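Local coordinates for malonyl-CoA decarboxylase (Rhodopseudomonas palustris, PDB 4KSA), which probably catalyses the decarboxylation of malonyl-CoA and has a binding site for magnesium, at residues 198-201 and 202-206; 400-403 and 404-407. All blocks are in the same frame, centred on the assembly; numbering follows the deposited sequence.

Contact 1: residues 198-201 and 202-206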
loop_
_atom_site.group_PDB
_atom_site.type_symbol
_atom_site.label_atom_id
_atom_site.label_comp_id
_atom_site.label_asym_id
_atom_site.label_seq_id
_atom_site.Cartn_x
_atom_site.Cartn_y
_atom_site.Cartn_z
ATOM N N THR A 198 -9.677 -24.528 20.962
ATOM C CA THR A 198 -10.411 -23.822 22.013
ATOM C C THR A 198 -9.694 -22.508 22.301
ATOM O O THR A 198 -8.486 -22.494 22.541
ATOM C CB THR A 198 -10.467 -24.646 23.331
ATOM O OG1 THR A 198 -11.087 -25.917 23.085
ATOM C CG2 THR A 198 -11.260 -23.895 24.397
ATOM N N ILE A 199 -10.430 -21.403 22.281
ATOM C CA ILE A 199 -9.806 -20.112 22.532
ATOM C C ILE A 199 -10.619 -19.208 23.461
ATOM O O ILE A 199 -11.828 -19.025 23.276
ATOM C CB ILE A 199 -9.502 -19.384 21.187
ATOM C CG1 ILE A 199 -8.540 -20.239 20.349
ATOM C CG2 ILE A 199 -8.884 -18.019 21.452
ATOM C CD1 ILE A 199 -8.256 -19.702 18.964
ATOM N N HIS A 200 -9.927 -18.665 24.467
ATOM C CA HIS A 200 -10.503 -17.768 25.474
ATOM C C HIS A 200 -10.049 -16.323 25.264
ATOM O O HIS A 200 -10.772 -15.525 24.671
ATOM C CB HIS A 200 -10.110 -18.232 26.882
ATOM C CG HIS A 200 -11.032 -19.265 27.457
ATOM N ND1 HIS A 200 -11.362 -20.426 26.791
ATOM C CD2 HIS A 200 -11.702 -19.303 28.634
ATOM C CE1 HIS A 200 -12.197 -21.133 27.532
ATOM N NE2 HIS A 200 -12.418 -20.474 28.654
ATOM N N ASP A 201 -8.868 -15.976 25.770
ATOM C CA ASP A 201 -8.363 -14.623 25.575
ATOM C C ASP A 201 -7.334 -14.618 24.448
ATOM O O ASP A 201 -7.339 -15.498 23.585
ATOM C CB ASP A 201 -7.755 -14.040 26.868
ATOM C CG ASP A 201 -6.660 -14.906 27.459
ATOM O OD1 ASP A 201 -5.888 -15.517 26.692
ATOM O OD2 ASP A 201 -6.559 -14.956 28.703
ATOM N N TRP A 202 -6.446 -13.634 24.456
ATOM C CA TRP A 202 -5.441 -13.534 23.411
ATOM C C TRP A 202 -4.266 -14.504 23.536
ATOM O O TRP A 202 -3.586 -14.796 22.551
ATOM C CB TRP A 202 -4.953 -12.090 23.324
ATOM C CG TRP A 202 -6.064 -11.168 22.929
ATOM C CD1 TRP A 202 -7.039 -10.659 23.739
ATOM C CD2 TRP A 202 -6.367 -10.716 21.604
ATOM N NE1 TRP A 202 -7.929 -9.921 23.002
ATOM C CE2 TRP A 202 -7.542 -9.938 21.688
ATOM C CE3 TRP A 202 -5.759 -10.895 20.354
ATOM C CZ2 TRP A 202 -8.124 -9.335 20.567
ATOM C CZ3 TRP A 202 -6.335 -10.297 19.240
ATOM C CH2 TRP A 202 -7.508 -9.524 19.356
ATOM N N ASP A 203 -4.039 -15.011 24.743
ATOM C CA ASP A 203 -2.958 -15.960 24.984
ATOM C C ASP A 203 -3.255 -17.260 24.239
ATOM O O ASP A 203 -2.344 -17.940 23.764
ATOM C CB ASP A 203 -2.832 -16.232 26.483
ATOM C CG ASP A 203 -2.510 -14.978 27.273
ATOM O OD1 ASP A 203 -2.840 -14.931 28.481
ATOM O OD2 ASP A 203 -1.921 -14.042 26.689
ATOM N N ASP A 204 -4.539 -17.594 24.143
ATOM C CA ASP A 204 -4.984 -18.799 23.451
ATOM C C ASP A 204 -4.784 -18.636 21.952
ATOM O O ASP A 204 -4.153 -19.469 21.302
ATOM C CB ASP A 204 -6.469 -19.045 23.714
ATOM C CG ASP A 204 -6.769 -19.315 25.166
ATOM O OD1 ASP A 204 -6.254 -18.571 26.029
ATOM O OD2 ASP A 204 -7.530 -20.267 25.442
ATOM N N LEU A 205 -5.346 -17.556 21.417
ATOM C CA LEU A 205 -5.260 -17.251 19.994
ATOM C C LEU A 205 -3.791 -17.143 19.580
ATOM O O LEU A 205 -3.370 -17.779 18.610
ATOM C CB LEU A 205 -6.025 -15.941 19.705
ATOM C CG LEU A 205 -6.496 -15.543 18.296
ATOM C CD1 LEU A 205 -5.341 -15.001 17.491
ATOM C CD2 LEU A 205 -7.133 -16.732 17.602
ATOM N N ARG A 206 -3.013 -16.350 20.319
ATOM C CA ARG A 206 -1.593 -16.193 20.003
ATOM C C ARG A 206 -0.913 -17.554 20.058
ATOM O O ARG A 206 -0.076 -17.879 19.208
ATOM C CB ARG A 206 -0.896 -15.232 20.977
ATOM C CG ARG A 206 0.629 -15.327 20.892
ATOM C CD ARG A 206 1.360 -14.051 21.311
ATOM N NE ARG A 206 1.243 -13.719 22.732
ATOM C CZ ARG A 206 1.668 -14.490 23.729
ATOM N NH1 ARG A 206 1.521 -14.087 24.988
ATOM N NH2 ARG A 206 2.230 -15.668 23.471
#

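Contact 2: residues 400-403 and 404-407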
loop_
_atom_site.group_PDB
_atom_site.type_symbol
_atom_site.label_atom_id
_atom_site.label_comp_id
_atom_site.label_asym_id
_atom_site.label_seq_id
_atom_site.Cartn_x
_atom_site.Cartn_y
_atom_site.Cartn_z
ATOM N N SER A 400 -14.610 -38.546 19.093
ATOM C CA SER A 400 -15.117 -37.508 19.971
ATOM C C SER A 400 -16.611 -37.759 20.004
ATOM O O SER A 400 -17.197 -38.157 18.998
ATOM C CB SER A 400 -14.845 -36.127 19.378
ATOM O OG SER A 400 -15.533 -35.974 18.144
ATOM N N PRO A 401 -17.249 -37.555 21.158
ATOM C CA PRO A 401 -18.692 -37.794 21.190
ATOM C C PRO A 401 -19.431 -37.165 20.003
ATOM O O PRO A 401 -20.443 -37.696 19.543
ATOM C CB PRO A 401 -19.108 -37.216 22.544
ATOM C CG PRO A 401 -17.937 -36.321 22.944
ATOM C CD PRO A 401 -16.760 -37.089 22.462
ATOM N N ASN A 402 -18.914 -36.050 19.496
ATOM C CA ASN A 402 -19.541 -35.378 18.359
ATOM C C ASN A 402 -19.463 -36.198 17.085
ATOM O O ASN A 402 -20.487 -36.581 16.517
ATOM C CB ASN A 402 -18.887 -34.020 18.099
ATOM C CG ASN A 402 -19.268 -33.436 16.733
ATOM O OD1 ASN A 402 -20.449 -33.223 16.437
ATOM N ND2 ASN A 402 -18.260 -33.179 15.896
ATOM N N GLY A 403 -18.240 -36.447 16.630
ATOM C CA GLY A 403 -18.040 -37.214 15.414
ATOM C C GLY A 403 -18.817 -38.515 15.410
ATOM O O GLY A 403 -19.229 -39.009 14.357
HETATM N N MSE A 404 -19.027 -39.065 16.600
HETATM C CA MSE A 404 -19.750 -40.318 16.750
HETATM C C MSE A 404 -21.224 -40.191 16.351
HETATM O O MSE A 404 -21.775 -41.090 15.713
HETATM C CB MSE A 404 -19.615 -40.811 18.196
HETATM C CG MSE A 404 -19.694 -42.323 18.367
HETATM SE SE MSE A 404 -18.543 -43.352 17.160
HETATM C CE MSE A 404 -16.813 -42.978 17.940
ATOM N N ARG A 405 -21.859 -39.076 16.712
ATOM C CA ARG A 405 -23.269 -38.874 16.381
ATOM C C ARG A 405 -23.413 -38.411 14.943
ATOM O O ARG A 405 -24.454 -38.587 14.311
ATOM C CB ARG A 405 -23.896 -37.833 17.317
ATOM C CG ARG A 405 -23.632 -36.384 16.940
ATOM C CD ARG A 405 -24.232 -35.426 17.965
ATOM N NE ARG A 405 -23.564 -35.519 19.267
ATOM C CZ ARG A 405 -22.656 -34.653 19.717
ATOM N NH1 ARG A 405 -22.295 -33.610 18.974
ATOM N NH2 ARG A 405 -22.104 -34.832 20.913
ATOM N N GLN A 406 -22.342 -37.825 14.432
ATOM C CA GLN A 406 -22.310 -37.302 13.081
ATOM C C GLN A 406 -22.116 -38.378 12.005
ATOM O O GLN A 406 -22.843 -38.412 11.007
ATOM C CB GLN A 406 -21.192 -36.276 13.016
ATOM C CG GLN A 406 -21.331 -35.247 11.938
ATOM C CD GLN A 406 -20.662 -33.943 12.327
ATOM O OE1 GLN A 406 -19.463 -33.903 12.621
ATOM N NE2 GLN A 406 -21.442 -32.864 12.344
ATOM N N SER A 407 -21.150 -39.268 12.220
ATOM C CA SER A 407 -20.851 -40.319 11.254
ATOM C C SER A 407 -20.214 -41.551 11.887
ATOM O O SER A 407 -19.464 -42.263 11.225
ATOM C CB SER A 407 -19.883 -39.786 10.211
ATOM O OG SER A 407 -18.682 -39.375 10.845
#

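Contact 1: residues 198-201 and 202-206
I199, H200 and D201 fold over the first turn of helix 202-209, where the carboxylates of D201 and D204 take up backbone amides. D201 OD1 accepts from D203 N at 2.7 Å, on its anti side and 35° out of the carboxylate plane. This is possible because D201 CG sits between its own backbone N and carbonyl carbon (chi1 56°), folding the carboxylate back over the helix start. In return, D204 reaches back to the loop: its OD2 receives a weak bond from H200 N at 3.0 Å. The H200 ring, its plane turned 23° from that carboxylate, stands close by without a bond to it. With an alanine in place of D204, the H200 amide would probably lose this acceptor and the preceding loop would be less firmly held to the helix.

Like charges crowd the helix start: D201 OD1 lies 3.6 Å from D203 OD1 and also close to D204 OD1. R206 NH1 is a long 3.8 Å from D203 OD2, an attraction of charges with no N-H pointing at the oxygen. The positive end of the helix dipole is likely to offset part of the repulsion.

Apolar contacts lie beside the polar group. I199 CD1 meets L205 CD2 at 3.5 Å, while I199 CG2 lies against D204 CB, also at 3.5 Å. I199 and L205 both pack on I191 of helix 184-193, and L205 touches W180. The W202 side chain leaves its backbone on the side away from the loop, and its ring stacks on W202 of the second subunit, while R206 forms a salt bridge with E188 of that subunit. The arrangement is an aspartate N-cap with an Asx turn, leading into a helix whose first turn contributes to a subunit interface.

Contact 2: residues 400-403 and 404-407
The carbonyls of S400 and G403 receive the amides of M404 and S407 in i-to-i+4 hydrogen bonds, and that of N402 takes the amide of Q406, winding 401-407 into a short helix. The S400 bond is 3.2 Å from M404 N to S400 O; that of G403 is 2.9 Å from S407 N to G403 O. N402 O also receives a weak bond from R405 N.

R405 folds back along the helix, its CG between the backbone N and carbonyl carbon (chi1 81°) and its chain bent at chi3. The guanidinium thereby comes to lie over P401 O and N402 CA, which both face the same side of it. The N402 and R405 side chains cross at about a right angle, their planes 53° apart, and N402 OD1 approaches R405 NH1 without a hydrogen bond. The Q406 amide lies near that of N402, OE1 3.6 Å from N402 ND2 but not hydrogen-bonded to it, with the planes 80° apart.

S407 OG is hydrogen-bonded to L410 O. At the helix start S400 OG accepts from G403 N at 3.1 Å and is also hydrogen-bonded to D398. S400 OG and O, receiving the amides of G403 and M404, form an ST motif, here at a serine N-cap with proline as the first helical residue.

Contacts 1 and 2 are both helix starts capped by a side-chain oxygen, an aspartate in the first and a serine in the second, within the C-terminal malonyl-CoA decarboxylase domain. Their centres are 25 Å apart and their nearest atoms about 11 Å, so neither touches the other. In the chain, residues 198-206 precede strand 214-220, whereas residues 400-407 link strands 389-394 and 411-416 at the opposite end of the seven-stranded sheet. Their surroundings differ too: contact 1 meets a second subunit, while no other chain of the assembly touches contact 2. Both lie away from H162, a residue of the magnesium-binding site.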